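Local coordinates for protein tRNA threonylcarbamoyladenosine dehydratase (Escherichia coli, PDB 4D79) that catalyses the ATP-dependent dehydration of threonylcarbamoyladenosine at position 37 of tRNAs that read codons beginning with adenine, giving its cyclic form, at residues Y122-D127 and K258-K263; Y141-K146 and L199-V204. All coordinates share one frame; numbering follows the deposited sequence.

Contact 1. Residues Y122-D127 and K258-K263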
loop_
_atom_site.group_PDB
_atom_site.type_symbol
_atom_site.label_atom_id
_atom_site.label_comp_id
_atom_site.label_asym_id
_atom_site.label_seq_id
_atom_site.Cartn_x
_atom_site.Cartn_y
_atom_site.Cartn_z
ATOM N N TYR B 122 12.663 15.885 -14.915
ATOM C CA TYR B 122 11.805 14.763 -14.530
ATOM C C TYR B 122 10.425 14.888 -15.146
ATOM O O TYR B 122 9.880 15.989 -15.247
ATOM C CB TYR B 122 11.690 14.703 -13.018
ATOM C CG TYR B 122 13.013 14.424 -12.367
ATOM C CD1 TYR B 122 13.666 13.217 -12.570
ATOM C CD2 TYR B 122 13.602 15.353 -11.538
ATOM C CE1 TYR B 122 14.881 12.963 -11.996
ATOM C CE2 TYR B 122 14.820 15.100 -10.940
ATOM C CZ TYR B 122 15.453 13.916 -11.171
ATOM O OH TYR B 122 16.662 13.674 -10.574
ATOM N N SER B 123 9.841 13.740 -15.511
ATOM C CA SER B 123 8.419 13.691 -15.845
ATOM C C SER B 123 7.534 14.055 -14.656
ATOM O O SER B 123 6.435 14.581 -14.841
ATOM C CB SER B 123 8.021 12.294 -16.321
ATOM O OG SER B 123 8.948 11.770 -17.243
ATOM N N TYR B 124 7.962 13.727 -13.443
ATOM C CA TYR B 124 7.190 13.989 -12.241
ATOM C C TYR B 124 8.134 13.916 -11.053
ATOM O O TYR B 124 9.075 13.122 -11.045
ATOM C CB TYR B 124 6.038 12.969 -12.036
ATOM C CG TYR B 124 4.691 13.647 -11.842
ATOM C CD1 TYR B 124 4.292 14.136 -10.585
ATOM C CD2 TYR B 124 3.834 13.809 -12.899
ATOM C CE1 TYR B 124 3.069 14.772 -10.433
ATOM C CE2 TYR B 124 2.636 14.445 -12.763
ATOM C CZ TYR B 124 2.244 14.904 -11.523
ATOM O OH TYR B 124 1.052 15.561 -11.446
ATOM N N VAL B 125 7.827 14.690 -10.020
ATOM C CA VAL B 125 8.524 14.617 -8.739
ATOM C C VAL B 125 7.516 14.219 -7.661
ATOM O O VAL B 125 6.450 14.824 -7.546
ATOM C CB VAL B 125 9.216 15.950 -8.387
ATOM C CG1 VAL B 125 9.902 15.863 -7.019
ATOM C CG2 VAL B 125 10.258 16.311 -9.481
ATOM N N ILE B 126 7.856 13.211 -6.879
ATOM C CA ILE B 126 7.056 12.772 -5.741
ATOM C C ILE B 126 7.802 13.189 -4.473
ATOM O O ILE B 126 8.923 12.733 -4.187
ATOM C CB ILE B 126 6.777 11.264 -5.776
ATOM C CG1 ILE B 126 5.977 10.912 -7.041
ATOM C CG2 ILE B 126 6.026 10.834 -4.508
ATOM C CD1 ILE B 126 5.689 9.486 -7.197
ATOM N N ASP B 127 7.219 14.119 -3.760
ATOM C CA ASP B 127 7.849 14.693 -2.586
ATOM C C ASP B 127 7.353 13.945 -1.361
ATOM O O ASP B 127 6.192 14.093 -0.958
ATOM C CB ASP B 127 7.556 16.174 -2.471
ATOM C CG ASP B 127 7.764 16.674 -1.078
ATOM O OD1 ASP B 127 8.710 16.179 -0.446
ATOM O OD2 ASP B 127 7.020 17.560 -0.620
ATOM N N LYS B 258 -2.060 9.526 -13.463
ATOM C CA LYS B 258 -3.250 10.088 -14.087
ATOM C C LYS B 258 -2.967 11.433 -14.742
ATOM O O LYS B 258 -3.451 11.722 -15.847
ATOM C CB LYS B 258 -4.342 10.212 -13.059
ATOM C CG LYS B 258 -5.562 10.932 -13.543
ATOM C CD LYS B 258 -6.588 10.971 -12.431
ATOM C CE LYS B 258 -6.135 11.916 -11.327
ATOM N NZ LYS B 258 -7.243 12.229 -10.385
ATOM N N LYS B 259 -2.272 12.307 -14.030
ATOM C CA LYS B 259 -1.957 13.616 -14.600
ATOM C C LYS B 259 -1.044 13.495 -15.818
ATOM O O LYS B 259 -1.201 14.253 -16.778
ATOM C CB LYS B 259 -1.355 14.503 -13.519
ATOM C CG LYS B 259 -2.311 14.839 -12.440
ATOM C CD LYS B 259 -3.528 15.563 -12.949
ATOM C CE LYS B 259 -4.552 15.798 -11.844
ATOM N NZ LYS B 259 -5.751 16.466 -12.415
ATOM N N MET B 260 -0.089 12.550 -15.810
ATOM C CA MET B 260 0.766 12.337 -16.982
ATOM C C MET B 260 -0.051 11.853 -18.175
ATOM O O MET B 260 0.150 12.303 -19.308
ATOM C CB MET B 260 1.861 11.325 -16.660
ATOM C CG MET B 260 2.831 11.796 -15.674
ATOM S SD MET B 260 3.859 10.470 -15.017
ATOM C CE MET B 260 4.678 10.006 -16.521
ATOM N N MET B 261 -0.986 10.939 -17.937
ATOM C CA MET B 261 -1.845 10.461 -19.011
ATOM C C MET B 261 -2.754 11.574 -19.517
ATOM O O MET B 261 -2.901 11.750 -20.738
ATOM C CB MET B 261 -2.656 9.250 -18.538
ATOM C CG MET B 261 -1.821 8.005 -18.428
ATOM S SD MET B 261 -2.672 6.610 -17.685
ATOM C CE MET B 261 -4.106 6.383 -18.725
ATOM N N ALA B 262 -3.298 12.395 -18.605
ATOM C CA ALA B 262 -4.183 13.469 -19.034
ATOM C C ALA B 262 -3.431 14.487 -19.879
ATOM O O ALA B 262 -3.964 15.005 -20.871
ATOM C CB ALA B 262 -4.833 14.152 -17.840
ATOM N N LYS B 263 -2.205 14.806 -19.474
ATOM C CA LYS B 263 -1.385 15.764 -20.218
ATOM C C LYS B 263 -1.045 15.238 -21.601
ATOM O O LYS B 263 -1.151 15.968 -22.595
ATOM C CB LYS B 263 -0.116 16.075 -19.429
ATOM C CG LYS B 263 0.760 17.191 -20.055
ATOM C CD LYS B 263 2.046 17.371 -19.267
ATOM C CE LYS B 263 2.698 18.721 -19.525
ATOM N NZ LYS B 263 3.977 18.849 -18.763
#

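Contact 2. Residues Y141-K146 and L199-V204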
loop_
_atom_site.group_PDB
_atom_site.type_symbol
_atom_site.label_atom_id
_atom_site.label_comp_id
_atom_site.label_asym_id
_atom_site.label_seq_id
_atom_site.Cartn_x
_atom_site.Cartn_y
_atom_site.Cartn_z
ATOM N N TYR B 141 10.664 25.371 -5.591
ATOM C CA TYR B 141 11.395 25.236 -6.842
ATOM C C TYR B 141 10.554 24.565 -7.925
ATOM O O TYR B 141 10.493 25.052 -9.065
ATOM C CB TYR B 141 12.696 24.467 -6.618
ATOM C CG TYR B 141 13.543 24.495 -7.869
ATOM C CD1 TYR B 141 14.413 25.567 -8.122
ATOM C CD2 TYR B 141 13.412 23.518 -8.822
ATOM C CE1 TYR B 141 15.169 25.624 -9.299
ATOM C CE2 TYR B 141 14.158 23.546 -9.994
ATOM C CZ TYR B 141 15.019 24.622 -10.226
ATOM O OH TYR B 141 15.738 24.631 -11.375
ATOM N N CYS B 142 9.909 23.417 -7.616
ATOM C CA CYS B 142 9.133 22.754 -8.649
ATOM C C CYS B 142 7.943 23.595 -9.060
ATOM O O CYS B 142 7.623 23.669 -10.248
ATOM C CB CYS B 142 8.647 21.369 -8.168
ATOM S SG CYS B 142 10.041 20.264 -8.001
ATOM N N ARG B 143 7.293 24.252 -8.091
ATOM C CA ARG B 143 6.164 25.121 -8.408
ATOM C C ARG B 143 6.573 26.260 -9.358
ATOM O O ARG B 143 5.924 26.462 -10.386
ATOM C CB ARG B 143 5.579 25.679 -7.118
ATOM C CG ARG B 143 4.338 26.553 -7.291
ATOM C CD ARG B 143 4.014 27.164 -5.926
ATOM N NE ARG B 143 2.863 28.066 -5.910
ATOM C CZ ARG B 143 2.905 29.384 -6.025
ATOM N NH1 ARG B 143 4.063 30.022 -6.198
ATOM N NH2 ARG B 143 1.767 30.063 -5.972
ATOM N N ARG B 144 7.679 26.967 -9.045
ATOM C CA ARG B 144 8.174 28.096 -9.856
ATOM C C ARG B 144 8.522 27.658 -11.264
ATOM O O ARG B 144 8.352 28.421 -12.225
ATOM C CB ARG B 144 9.438 28.719 -9.234
ATOM C CG ARG B 144 9.258 29.526 -8.041
ATOM C CD ARG B 144 10.613 29.824 -7.377
ATOM N NE ARG B 144 10.413 30.637 -6.167
ATOM C CZ ARG B 144 11.391 31.122 -5.412
ATOM N NH1 ARG B 144 12.661 30.896 -5.726
ATOM N NH2 ARG B 144 11.091 31.840 -4.339
ATOM N N ASN B 145 9.036 26.436 -11.407
ATOM C CA ASN B 145 9.554 25.956 -12.669
ATOM C C ASN B 145 8.566 25.106 -13.432
ATOM O O ASN B 145 8.907 24.558 -14.490
ATOM C CB ASN B 145 10.864 25.220 -12.414
ATOM C CG ASN B 145 11.995 26.198 -12.109
ATOM O OD1 ASN B 145 12.487 26.879 -13.017
ATOM N ND2 ASN B 145 12.397 26.288 -10.842
ATOM N N LYS B 146 7.336 25.008 -12.930
ATOM C CA LYS B 146 6.285 24.222 -13.557
ATOM C C LYS B 146 6.706 22.756 -13.733
ATOM O O LYS B 146 6.385 22.108 -14.727
ATOM C CB LYS B 146 5.888 24.849 -14.892
ATOM C CG LYS B 146 5.436 26.309 -14.702
ATOM C CD LYS B 146 4.996 26.942 -16.011
ATOM C CE LYS B 146 4.484 28.371 -15.826
ATOM N NZ LYS B 146 5.494 29.329 -15.291
ATOM N N LEU B 199 -2.620 27.316 -3.580
ATOM C CA LEU B 199 -1.187 27.430 -3.780
ATOM C C LEU B 199 -0.709 26.840 -5.104
ATOM O O LEU B 199 0.448 27.063 -5.484
ATOM C CB LEU B 199 -0.455 26.739 -2.636
ATOM C CG LEU B 199 -0.503 27.479 -1.302
ATOM C CD1 LEU B 199 -0.050 26.584 -0.120
ATOM C CD2 LEU B 199 0.334 28.773 -1.352
ATOM N N GLY B 200 -1.560 26.114 -5.818
ATOM C CA GLY B 200 -1.123 25.453 -7.033
ATOM C C GLY B 200 -0.160 24.322 -6.760
ATOM O O GLY B 200 0.786 24.118 -7.522
ATOM N N VAL B 201 -0.352 23.603 -5.662
ATOM C CA VAL B 201 0.473 22.451 -5.312
ATOM C C VAL B 201 -0.464 21.313 -4.889
ATOM O O VAL B 201 -1.273 21.481 -3.973
ATOM C CB VAL B 201 1.466 22.768 -4.178
ATOM C CG1 VAL B 201 2.283 21.535 -3.829
ATOM C CG2 VAL B 201 2.423 23.940 -4.536
ATOM N N ASP B 202 -0.322 20.146 -5.511
ATOM C CA ASP B 202 -1.189 19.000 -5.233
ATOM C C ASP B 202 -0.628 18.258 -4.033
ATOM O O ASP B 202 0.563 17.942 -4.003
ATOM C CB ASP B 202 -1.295 17.995 -6.389
ATOM C CG ASP B 202 -1.945 18.557 -7.636
ATOM O OD1 ASP B 202 -2.629 19.596 -7.552
ATOM O OD2 ASP B 202 -1.792 17.926 -8.729
ATOM N N CYS B 203 -1.491 17.934 -3.068
ATOM C CA CYS B 203 -1.039 17.384 -1.796
ATOM C C CYS B 203 -1.891 16.180 -1.381
ATOM O O CYS B 203 -3.118 16.278 -1.305
ATOM C CB CYS B 203 -1.092 18.438 -0.702
ATOM S SG CYS B 203 -0.318 17.849 0.833
ATOM N N VAL B 204 -1.231 15.062 -1.081
ATOM C CA VAL B 204 -1.907 13.905 -0.510
ATOM C C VAL B 204 -2.035 14.115 1.001
ATOM O O VAL B 204 -1.051 14.403 1.689
ATOM C CB VAL B 204 -1.133 12.614 -0.800
ATOM C CG1 VAL B 204 -1.912 11.389 -0.221
ATOM C CG2 VAL B 204 -0.851 12.440 -2.311
#

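Contact 1. Residues Y122-D127 and K258-K263
Tyr124 and Met260 make the tightly packed part of this contact, a case of a strand tyrosine packing on a helix methionine. The ring meets the methionine along its CD2-CE2 side: Tyr124 CD2 lies 3.6 Å from Met260 CG and 4.0 Å from Met260 SD. Met260 SD stands 5.1 Å from the Tyr124 ring centroid, 61° off the ring normal, an oblique Met-aromatic contact. Met260 sets CG beside its own backbone N, and the bend at chi3 (64°) turns the methyl away from the line of the chain, so that Met260 CE ends 4.1 Å from Ser123 CB. Ala31 and Ile33 also touch Met260, and Pro148, Ile33 and Val150 border the tyrosine, so Tyr124 and Met260 are buried here among apolar neighbours. In the ThiF fold, a Rossmann-like domain, strand 124-127 runs within the parallel part of the sheet, between strands 32-36 and 149-152; the long helix 242-266 here passes near the N-terminal end of strand 124-127. Ser123 turns its hydroxyl to the backbone N of His32, leaving CB for the methyl.

The Lys259 side is the exposed one, although Tyr124 OH comes close to the aliphatic root of this lysine, at 3.3 Å from Lys259 CB and 3.6 Å from Lys259 CG, in van der Waals contact rather than a polar bond; the hydroxyl makes a weak hydrogen bond to a glycerol that probably came from the crystallisation liquor. Lys259 begins toward the strand, but its chain bends at chi2 (-59°) and carries the ammonium group away from the tyrosine, on the solvent side of the helix.

Contact 2. Residues Y141-K146 and L199-V204
Arg143 reaches from the last turn of helix 132-144 to the backbone of Leu199, and hydrogen bonding dominates the meeting. Arg143 NE donates to Leu199 O over 2.6 Å, with an N-H...O angle of 174°. The acceptor lies essentially in the guanidinium plane, and the approach is nearly along the C=O axis of Leu199. Arg143 NH2 adds a weak, bent bond to the same oxygen at 3.3 Å, so Leu199 O is gripped chiefly by NE, with NH2 a weak second donor. With CG anti to the backbone N (chi1 -177°) and the chain extended as far as NE, the side chain spans the gap between helix and loop.

Apolar contacts are fewer. Arg143 CD sits 3.9 Å from Val201 CG2, the two side chains crossing at about a right angle, while Val191 touches both Arg143 and Leu199. Gly200, at positive phi, carries the loop between the bonded carbonyl and this valine; the carboxylate of Asp168 accepts from the amides of Leu199 and Val201, which probably helps to fix the loop.

A third set of bonds shapes the helix end. Asn145 ND2 donates to Tyr141 O over 2.9 Å and lies above the centre of the Tyr141 ring, while Asn145 N reaches that carbonyl from the opposite face of its plane. Lys146, at positive phi, is the C-prime residue of a Schellman motif that closes the helix.

A leucine in place of Arg143 would probably leave the Leu199 carbonyl without its side-chain donor and the loop less firmly tied to the helix. The chemistry implies a join between the crossover helix and the approach to strand 202-206 that rests on a hydrogen bond to a backbone carbonyl, probably strengthened by the arginine's charge, with no salt bridge between the two segments.

From the N terminus, the chain enters contact 1 at 122-127, continues from strand 124-127 into helix 132-144, and enters contact 2 at 141-146. Contact 2 closes first, when the chain returns at 199-204 after 52 intervening residues; strand 202-206 is followed, beyond residues 217-236 that are not modelled, by helix 242-266, whose residues 258-263 close contact 1 over a span of 130 residues. The smaller loop therefore lies wholly within the larger, and the two do not cross. Both reach the same mixed sheet: contact 1 joins a parallel strand to the C-terminal helix, contact 2 a helix end to the loop before strand 202-206. Their centres lie 12 Å apart, and Val125 CG2 packs 4.2 Å from Cys142 SG.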